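Local structure of transcription regulator PadR N-terminal domain-containing protein (Streptococcus mutans, 3L7W) at residues Ala53-Thr58 and Thr74-Lys79; Tyr12-Ile17 and Gln30-Ile35. The protein probably binds DNA as a dimeric transcription regulator of the PadR family, through a winged helix-turn-helix domain. All coordinates share one frame; numbering follows the deposited sequence.

Contact 1: residues Ala53-Thr58 and Thr74-Lys79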
loop_
_atom_site.group_PDB
_atom_site.type_symbol
_atom_site.label_atom_id
_atom_site.label_comp_id
_atom_site.label_asym_id
_atom_site.label_seq_id
_atom_site.Cartn_x
_atom_site.Cartn_y
_atom_site.Cartn_z
ATOM N N ALA A 53 10.433 20.205 -2.327
ATOM C CA ALA A 53 9.981 20.178 -0.947
ATOM C C ALA A 53 11.166 20.165 -0.011
ATOM O O ALA A 53 11.006 20.266 1.204
ATOM C CB ALA A 53 9.091 18.949 -0.700
ATOM N N GLY A 54 12.356 20.000 -0.576
ATOM C CA GLY A 54 13.581 20.115 0.193
ATOM C C GLY A 54 14.117 18.817 0.745
ATOM O O GLY A 54 15.153 18.800 1.417
ATOM N N TYR A 55 13.439 17.713 0.452
ATOM C CA TYR A 55 13.856 16.427 1.013
ATOM C C TYR A 55 15.035 15.853 0.254
ATOM O O TYR A 55 15.828 15.088 0.795
ATOM C CB TYR A 55 12.688 15.444 0.999
ATOM C CG TYR A 55 11.488 15.964 1.747
ATOM C CD1 TYR A 55 11.622 16.511 3.020
ATOM C CD2 TYR A 55 10.223 15.911 1.184
ATOM C CE1 TYR A 55 10.518 16.985 3.714
ATOM C CE2 TYR A 55 9.115 16.385 1.870
ATOM C CZ TYR A 55 9.268 16.915 3.132
ATOM O OH TYR A 55 8.161 17.374 3.802
ATOM N N LEU A 56 15.134 16.214 -1.020
ATOM C CA LEU A 56 16.274 15.808 -1.823
ATOM C C LEU A 56 17.013 17.044 -2.358
ATOM O O LEU A 56 16.403 18.007 -2.809
ATOM C CB LEU A 56 15.820 14.942 -2.995
ATOM C CG LEU A 56 15.201 13.585 -2.645
ATOM C CD1 LEU A 56 14.597 12.960 -3.890
ATOM C CD2 LEU A 56 16.239 12.661 -2.035
ATOM N N SER A 57 18.334 17.017 -2.306
ATOM C CA SER A 57 19.095 18.018 -3.014
ATOM C C SER A 57 19.706 17.232 -4.143
ATOM O O SER A 57 19.765 16.004 -4.075
ATOM C CB SER A 57 20.169 18.647 -2.125
ATOM O OG SER A 57 21.128 17.681 -1.763
ATOM N N THR A 58 20.147 17.928 -5.181
ATOM C CA THR A 58 20.713 17.271 -6.345
ATOM C C THR A 58 22.032 17.905 -6.757
ATOM O O THR A 58 22.280 19.088 -6.528
ATOM C CB THR A 58 19.795 17.436 -7.547
ATOM O OG1 THR A 58 19.606 18.836 -7.770
ATOM C CG2 THR A 58 18.439 16.748 -7.315
ATOM N N THR A 74 18.479 15.178 2.051
ATOM C CA THR A 74 18.821 16.257 2.967
ATOM C C THR A 74 18.456 15.839 4.388
ATOM O O THR A 74 17.738 14.850 4.591
ATOM C CB THR A 74 18.058 17.536 2.635
ATOM O OG1 THR A 74 16.653 17.336 2.876
ATOM C CG2 THR A 74 18.279 17.928 1.176
ATOM N N ASP A 75 18.955 16.587 5.368
ATOM C CA ASP A 75 18.556 16.389 6.754
ATOM C C ASP A 75 17.038 16.489 6.831
ATOM O O ASP A 75 16.380 15.727 7.535
ATOM C CB ASP A 75 19.197 17.454 7.655
ATOM C CG ASP A 75 20.715 17.369 7.679
ATOM O OD1 ASP A 75 21.274 16.260 7.527
ATOM O OD2 ASP A 75 21.355 18.424 7.860
ATOM N N SER A 76 16.484 17.446 6.101
ATOM C CA SER A 76 15.044 17.606 6.030
ATOM C C SER A 76 14.425 16.311 5.511
ATOM O O SER A 76 13.335 15.896 5.931
ATOM C CB SER A 76 14.707 18.721 5.055
ATOM O OG SER A 76 13.355 19.096 5.186
ATOM N N GLY A 77 15.131 15.703 4.563
ATOM C CA GLY A 77 14.670 14.498 3.921
ATOM C C GLY A 77 14.753 13.385 4.932
ATOM O O GLY A 77 13.825 12.591 5.048
ATOM N N GLU A 78 15.862 13.344 5.671
ATOM C CA GLU A 78 16.078 12.305 6.663
ATOM C C GLU A 78 14.971 12.333 7.696
ATOM O O GLU A 78 14.364 11.307 7.981
ATOM C CB GLU A 78 17.449 12.425 7.328
ATOM C CG GLU A 78 18.566 11.711 6.576
ATOM C CD GLU A 78 19.949 11.970 7.170
ATOM O OE1 GLU A 78 20.034 12.395 8.346
ATOM O OE2 GLU A 78 20.954 11.746 6.459
ATOM N N LYS A 79 14.690 13.511 8.240
ATOM C CA LYS A 79 13.605 13.643 9.199
ATOM C C LYS A 79 12.294 13.138 8.592
ATOM O O LYS A 79 11.529 12.409 9.233
ATOM C CB LYS A 79 13.454 15.092 9.642
ATOM C CG LYS A 79 12.433 15.288 10.743
ATOM C CD LYS A 79 12.663 16.598 11.475
ATOM C CE LYS A 79 11.796 16.680 12.719
ATOM N NZ LYS A 79 12.061 17.931 13.479
HETATM O O HOH W 1 12.314 20.273 3.370
#

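Contact 2: residues Tyr12-Ile17 and Gln30-Ile35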
loop_
_atom_site.group_PDB
_atom_site.type_symbol
_atom_site.label_atom_id
_atom_site.label_comp_id
_atom_site.label_asym_id
_atom_site.label_seq_id
_atom_site.Cartn_x
_atom_site.Cartn_y
_atom_site.Cartn_z
ATOM N N TYR A 12 8.249 7.555 -0.285
ATOM C CA TYR A 12 8.886 6.760 0.749
ATOM C C TYR A 12 10.033 5.966 0.142
ATOM O O TYR A 12 11.167 6.051 0.596
ATOM C CB TYR A 12 7.856 5.836 1.406
ATOM C CG TYR A 12 8.401 4.922 2.469
ATOM C CD1 TYR A 12 9.312 5.378 3.403
ATOM C CD2 TYR A 12 7.982 3.601 2.550
ATOM C CE1 TYR A 12 9.802 4.545 4.374
ATOM C CE2 TYR A 12 8.463 2.758 3.513
ATOM C CZ TYR A 12 9.373 3.235 4.425
ATOM O OH TYR A 12 9.853 2.405 5.395
ATOM N N LEU A 13 9.754 5.219 -0.914
ATOM C CA LEU A 13 10.792 4.387 -1.522
ATOM C C LEU A 13 11.965 5.230 -2.007
ATOM O O LEU A 13 13.113 4.890 -1.782
ATOM C CB LEU A 13 10.217 3.557 -2.674
ATOM C CG LEU A 13 9.242 2.465 -2.183
ATOM C CD1 LEU A 13 8.510 1.859 -3.349
ATOM C CD2 LEU A 13 9.980 1.389 -1.418
ATOM N N ILE A 14 11.670 6.323 -2.697
ATOM C CA ILE A 14 12.729 7.163 -3.224
ATOM C C ILE A 14 13.615 7.653 -2.093
ATOM O O ILE A 14 14.826 7.468 -2.117
ATOM C CB ILE A 14 12.169 8.384 -3.950
ATOM C CG1 ILE A 14 11.530 7.958 -5.277
ATOM C CG2 ILE A 14 13.277 9.385 -4.187
ATOM C CD1 ILE A 14 10.668 9.016 -5.897
ATOM N N LEU A 15 13.004 8.279 -1.096
ATOM C CA LEU A 15 13.776 8.781 0.030
ATOM C C LEU A 15 14.547 7.653 0.692
ATOM O O LEU A 15 15.704 7.823 1.064
ATOM C CB LEU A 15 12.858 9.457 1.037
ATOM C CG LEU A 15 12.782 10.983 0.975
ATOM C CD1 LEU A 15 13.068 11.514 -0.415
ATOM C CD2 LEU A 15 11.455 11.488 1.513
ATOM N N ALA A 16 13.915 6.488 0.823
ATOM C CA ALA A 16 14.568 5.379 1.495
ATOM C C ALA A 16 15.775 4.959 0.687
ATOM O O ALA A 16 16.845 4.711 1.247
ATOM C CB ALA A 16 13.618 4.201 1.696
ATOM N N ILE A 17 15.597 4.888 -0.629
ATOM C CA ILE A 17 16.665 4.443 -1.518
ATOM C C ILE A 17 17.809 5.446 -1.473
ATOM O O ILE A 17 18.973 5.083 -1.325
ATOM C CB ILE A 17 16.166 4.316 -2.953
ATOM C CG1 ILE A 17 15.183 3.140 -3.068
ATOM C CG2 ILE A 17 17.320 4.102 -3.898
ATOM C CD1 ILE A 17 14.478 3.083 -4.384
ATOM N N GLN A 30 14.853 1.992 -11.475
ATOM C CA GLN A 30 15.051 0.557 -11.624
ATOM C C GLN A 30 14.733 -0.227 -10.361
ATOM O O GLN A 30 14.215 -1.340 -10.426
ATOM C CB GLN A 30 16.474 0.263 -12.084
ATOM C CG GLN A 30 16.676 0.602 -13.542
ATOM C CD GLN A 30 15.707 -0.162 -14.421
ATOM O OE1 GLN A 30 15.738 -1.390 -14.465
ATOM N NE2 GLN A 30 14.838 0.559 -15.120
ATOM N N THR A 31 15.033 0.345 -9.207
ATOM C CA THR A 31 14.808 -0.378 -7.972
ATOM C C THR A 31 13.347 -0.273 -7.609
ATOM O O THR A 31 12.760 -1.199 -7.062
ATOM C CB THR A 31 15.654 0.167 -6.832
ATOM O OG1 THR A 31 16.995 -0.301 -6.986
ATOM C CG2 THR A 31 15.108 -0.321 -5.500
ATOM N N ILE A 32 12.751 0.864 -7.930
ATOM C CA ILE A 32 11.343 1.048 -7.645
ATOM C C ILE A 32 10.468 0.185 -8.571
ATOM O O ILE A 32 9.399 -0.274 -8.165
ATOM C CB ILE A 32 10.937 2.527 -7.721
ATOM C CG1 ILE A 32 11.528 3.284 -6.531
ATOM C CG2 ILE A 32 9.437 2.660 -7.699
ATOM C CD1 ILE A 32 11.178 4.755 -6.507
ATOM N N LYS A 33 10.929 -0.030 -9.801
ATOM C CA LYS A 33 10.211 -0.854 -10.775
ATOM C C LYS A 33 10.132 -2.280 -10.291
ATOM O O LYS A 33 9.361 -3.080 -10.813
ATOM C CB LYS A 33 10.912 -0.840 -12.130
ATOM C CG LYS A 33 10.428 0.221 -13.099
ATOM C CD LYS A 33 11.204 0.115 -14.417
ATOM C CE LYS A 33 10.608 0.996 -15.497
ATOM N NZ LYS A 33 10.628 2.428 -15.097
ATOM N N LEU A 34 10.943 -2.594 -9.290
ATOM C CA LEU A 34 10.913 -3.911 -8.672
ATOM C C LEU A 34 9.577 -4.192 -7.980
ATOM O O LEU A 34 9.138 -5.330 -7.893
ATOM C CB LEU A 34 12.064 -4.036 -7.673
ATOM C CG LEU A 34 13.241 -4.944 -8.044
ATOM C CD1 LEU A 34 13.373 -5.165 -9.559
ATOM C CD2 LEU A 34 14.528 -4.417 -7.433
ATOM N N ILE A 35 8.938 -3.153 -7.467
ATOM C CA ILE A 35 7.676 -3.340 -6.774
ATOM C C ILE A 35 6.559 -2.533 -7.407
ATOM O O ILE A 35 5.388 -2.831 -7.203
ATOM C CB ILE A 35 7.763 -3.027 -5.253
ATOM C CG1 ILE A 35 6.407 -3.289 -4.601
ATOM C CG2 ILE A 35 8.228 -1.574 -4.993
ATOM C CD1 ILE A 35 6.482 -3.757 -3.182
#

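Contact 1: residues Ala53-Thr58 and Thr74-Lys79
The ring of Tyr55 leans obliquely against the first turn of helix 75-100: its CD1 comes within 3.4 Å of Ser76 O, and its CB packs on Gly77 CA. One face carries the carbonyl oxygen Ala53 O, 4.0 Å above the plane and over the ring centre, and the ring also stacks with His80, one turn further along the helix. The CG of Tyr55 sits beside its own backbone N (chi1 -57°), which turns the ring along Ser76 and Gly77.

These residues lie at the base of the wing in a winged-helix fold. The chain leaves helix 40-52, enters the β-hairpin that makes the wing, and returns at Thr74 to start helix 75-100, so the entrance and exit of the wing are tied together here. Gly54 ends helix 40-52 with a Schellman motif, whose positive phi (93°) suits glycine.

Thr74 is the N-cap of helix 75-100 and uses both polar groups across the contact. Its N donates to Tyr55 O at 2.9 Å, arriving from above the carbonyl plane. Its hydroxyl works in two directions: OG1 donates to Gly54 O at 2.6 Å, in the carbonyl plane and on a lone pair, while accepting the capping bond from Gly77 N at 2.8 Å. A threonine suits this place because the γ-oxygen, lying between the backbone N and carbonyl carbon (chi1 67°), meets both partners, whereas the methyl CG2 is left to pack on Ser57, 3.6 Å from its N.

Glycine is equally apt at 77, where the two backbones come closest, Tyr55 against Gly77. Lacking a side chain, it lets Tyr55 O, already holding Thr74 N, take a CA-H···O contact from Gly77 CA at 3.4 Å.

Contact 2: residues Tyr12-Ile17 and Gln30-Ile35
Ile32 lies against three aliphatic residues of helix 7-20. Its CD1 meets Ile14 CG1 at 3.4 Å, tighter than usual van der Waals contact, while its CG1 lies 4.1 Å from Leu13 CB and 3.7 Å from Ile17 CD1. The chain of Ile32 is fully extended beyond CB (chi2 -180°), and this carries the δ-methyl past Leu13 to Ile14. The Ile32 side chain runs at a slant to those of Ile14 and Ile17.

Two further pairs widen the patch. Ile17 and Thr31 reach toward each other tip to tip, with Ile17 CD1 3.6 Å from Thr31 CG2. On the side of Leu13, its CD1 touches Ile35 CG2 at 3.8 Å, the two side chains crossing at about a right angle. Ile35 brings this branch up because its CG2 occupies the position between backbone N and carbonyl carbon, while CG1 extends anti to the N (chi1 -178°).

The arrangement joins the first two helices of the winged helix-turn-helix domain, and the third packs on one part of it, Leu43, Ile46 and Leu47 of helix 40-52 touching Ile14; Ile28, a turn earlier in helix 25-32, packs on Ile14 and Ile17. From beyond the chain, the second subunit adds to the packing around Thr31 and Ile35. There Ile95 of that subunit packs on Ile35, and His105 N of the same subunit donates to Thr31 OG1.

Threonine therefore suits position 31 as a two-faced residue, its methyl turned into the core and its hydroxyl given to the dimer partner. Everywhere else the joining surfaces are branched hydrocarbon, so the two helices are held by shape and by the exclusion of water, while the hydroxyl of Thr31 finds its polar partner in the second subunit.

Overall arrangement
Contact 2 joins the first two helices of the domain, and contact 1, later in the chain, ties the start of the wing to helix 75-100. Their centres lie 16 Å apart, yet they share one hydrophobic core through Leu56, the first strand residue of the wing. Leu56 CG packs on Leu15 CD1 at 3.7 Å, and Leu56 CD1 reaches Ile14 CG2 at 3.8 Å, so Ile14 serves contact 2 with one branch and the wing with the other. Helix 40-52, probably the DNA-recognition helix as in other winged-helix regulators, packs against both. The second subunit touches contact 2 but neither segment of contact 1.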